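Local coordinates for NIPSNAP domain-containing protein (Burkholderia xenovorans, PDB 5KAK), which is of unknown function but belongs to the NipSnap family and has the ferredoxin-like fold of dimeric alpha-beta barrel proteins, at residues 82-85 / 86-89. Residues are numbered along the deposited sequence; the frame is centred on the assembly and turned at random.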
loop_
_atom_site.group_PDB
_atom_site.type_symbol
_atom_site.label_atom_id
_atom_site.label_comp_id
_atom_site.label_asym_id
_atom_site.label_seq_id
_atom_site.Cartn_x
_atom_site.Cartn_y
_atom_site.Cartn_z
ATOM N N PRO E 82 2.003 -22.800 -27.983
ATOM C CA PRO E 82 2.072 -21.619 -28.861
ATOM C C PRO E 82 0.753 -20.892 -28.992
ATOM O O PRO E 82 0.751 -19.663 -29.121
ATOM C CB PRO E 82 2.520 -22.210 -30.201
ATOM C CG PRO E 82 3.221 -23.471 -29.838
ATOM C CD PRO E 82 2.511 -24.013 -28.640
ATOM N N GLU E 83 -0.370 -21.613 -28.967
ATOM C CA GLU E 83 -1.674 -20.969 -29.082
ATOM C C GLU E 83 -1.936 -20.059 -27.896
ATOM O O GLU E 83 -2.458 -18.947 -28.050
ATOM C CB GLU E 83 -2.770 -22.029 -29.179
ATOM C CG GLU E 83 -4.178 -21.482 -29.292
ATOM C CD GLU E 83 -5.239 -22.565 -29.202
ATOM O OE1 GLU E 83 -4.995 -23.598 -28.535
ATOM O OE2 GLU E 83 -6.321 -22.381 -29.801
ATOM N N TRP E 84 -1.589 -20.521 -26.702
ATOM C CA TRP E 84 -1.764 -19.697 -25.515
ATOM C C TRP E 84 -0.859 -18.471 -25.564
ATOM O O TRP E 84 -1.311 -17.348 -25.315
ATOM C CB TRP E 84 -1.484 -20.525 -24.266
ATOM C CG TRP E 84 -1.565 -19.727 -22.990
ATOM C CD1 TRP E 84 -0.533 -19.390 -22.171
ATOM C CD2 TRP E 84 -2.742 -19.164 -22.407
ATOM N NE1 TRP E 84 -0.996 -18.657 -21.098
ATOM C CE2 TRP E 84 -2.351 -18.508 -21.220
ATOM C CE3 TRP E 84 -4.093 -19.162 -22.767
ATOM C CZ2 TRP E 84 -3.262 -17.850 -20.392
ATOM C CZ3 TRP E 84 -4.996 -18.515 -21.946
ATOM C CH2 TRP E 84 -4.579 -17.862 -20.773
ATOM N N GLN E 85 0.429 -18.665 -25.874
ATOM C CA GLN E 85 1.347 -17.529 -25.911
ATOM C C GLN E 85 0.859 -16.466 -26.887
ATOM O O GLN E 85 0.872 -15.270 -26.570
ATOM C CB GLN E 85 2.759 -17.990 -26.284
ATOM C CG GLN E 85 3.443 -18.853 -25.232
ATOM C CD GLN E 85 3.896 -18.059 -24.012
ATOM O OE1 GLN E 85 3.937 -16.828 -24.034
ATOM N NE2 GLN E 85 4.247 -18.767 -22.942
ATOM N N GLU E 86 0.395 -16.885 -28.068
ATOM C CA GLU E 86 -0.093 -15.918 -29.048
ATOM C C GLU E 86 -1.359 -15.220 -28.562
ATOM O O GLU E 86 -1.496 -14.001 -28.711
ATOM C CB GLU E 86 -0.336 -16.605 -30.394
ATOM C CG GLU E 86 -1.060 -15.738 -31.413
ATOM C CD GLU E 86 -0.256 -14.516 -31.829
ATOM O OE1 GLU E 86 0.965 -14.464 -31.545
ATOM O OE2 GLU E 86 -0.854 -13.609 -32.449
ATOM N N TYR E 87 -2.293 -15.973 -27.972
ATOM C CA TYR E 87 -3.522 -15.365 -27.469
ATOM C C TYR E 87 -3.226 -14.294 -26.424
ATOM O O TYR E 87 -3.811 -13.204 -26.458
ATOM C CB TYR E 87 -4.443 -16.441 -26.893
ATOM C CG TYR E 87 -5.528 -15.884 -26.004
ATOM C CD1 TYR E 87 -6.697 -15.384 -26.540
ATOM C CD2 TYR E 87 -5.380 -15.853 -24.621
ATOM C CE1 TYR E 87 -7.684 -14.863 -25.738
ATOM C CE2 TYR E 87 -6.363 -15.328 -23.809
ATOM C CZ TYR E 87 -7.511 -14.833 -24.370
ATOM O OH TYR E 87 -8.497 -14.319 -23.565
ATOM N N VAL E 88 -2.321 -14.581 -25.491
ATOM C CA VAL E 88 -1.987 -13.604 -24.453
ATOM C C VAL E 88 -1.333 -12.372 -25.068
ATOM O O VAL E 88 -1.689 -11.231 -24.743
ATOM C CB VAL E 88 -1.081 -14.241 -23.388
ATOM C CG1 VAL E 88 -0.511 -13.170 -22.465
ATOM C CG2 VAL E 88 -1.860 -15.262 -22.583
ATOM N N ARG E 89 -0.368 -12.585 -25.967
ATOM C CA ARG E 89 0.362 -11.473 -26.568
ATOM C C ARG E 89 -0.567 -10.563 -27.364
ATOM O O ARG E 89 -0.512 -9.334 -27.242
ATOM C CB ARG E 89 1.482 -12.017 -27.464
ATOM C CG ARG E 89 2.216 -10.951 -28.278
ATOM C CD ARG E 89 2.709 -11.494 -29.625
ATOM N NE ARG E 89 1.625 -11.681 -30.593
ATOM C CZ ARG E 89 1.066 -10.698 -31.302
ATOM N NH1 ARG E 89 0.084 -10.965 -32.152
ATOM N NH2 ARG E 89 1.475 -9.445 -31.147
#
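Trp84 and Val88 meet one turn apart in alpha-helix 82-92, part of the helical layer beside the four-stranded antiparallel sheet (order 2-3-1-4) of this ferredoxin-like, dimeric alpha-beta barrel type of fold. The helical assignment rests on four successive i to i+4 backbone bonds, Glu86 N to Pro82 O, Tyr87 N to Glu83 O, Val88 N to Trp84 O and Arg89 N to Gln85 O, each 3.0 Å long. In Trp84, chi1 (177°) sets CG beside the carbonyl carbon, and the turn about chi2 carries the six-membered ring toward the next turn, where Val88 places a methyl over one face. That methyl, CG2, sits 3.9 Å from the centroid of the six-membered ring of Trp84 and close to the ring normal, which meets the criteria for a CH-pi contact; its nearest ring atom is CE2, at 3.6 Å. Val88 CG2 also rests against the Trp84 carbonyl oxygen, 3.5 Å away.

Tyr87 approaches the six-membered part of the same indole in an oblique aromatic contact, with planes inclined at 31° and centroids 5.6 Å apart; the touch is between Trp84 CZ3 and Tyr87 CD2, at 3.8 Å. Helix 82-92 packs here on helix 23-42: buried Tyr87 makes an edge-to-face contact with Phe30, and Trp84 touches Gln38. Val88 also packs on Asn21 of the second subunit. Gln85, bent at chi2, sends NE2 back to hydrogen-bond Leu79 O.

Among the exposed residues, Glu86 and Arg89 form an i to i+3 salt bridge. The guanidinium presents NE and NH1 side-on, one to each carboxylate oxygen, which restrains its rotation. Arg89 NE reaches Glu86 OE1 from above the carboxylate plane at 3.0 Å, whereas Arg89 NH1 meets Glu86 OE2 on its syn side at 2.8 Å, with an almost straight N-H...O angle of 179°.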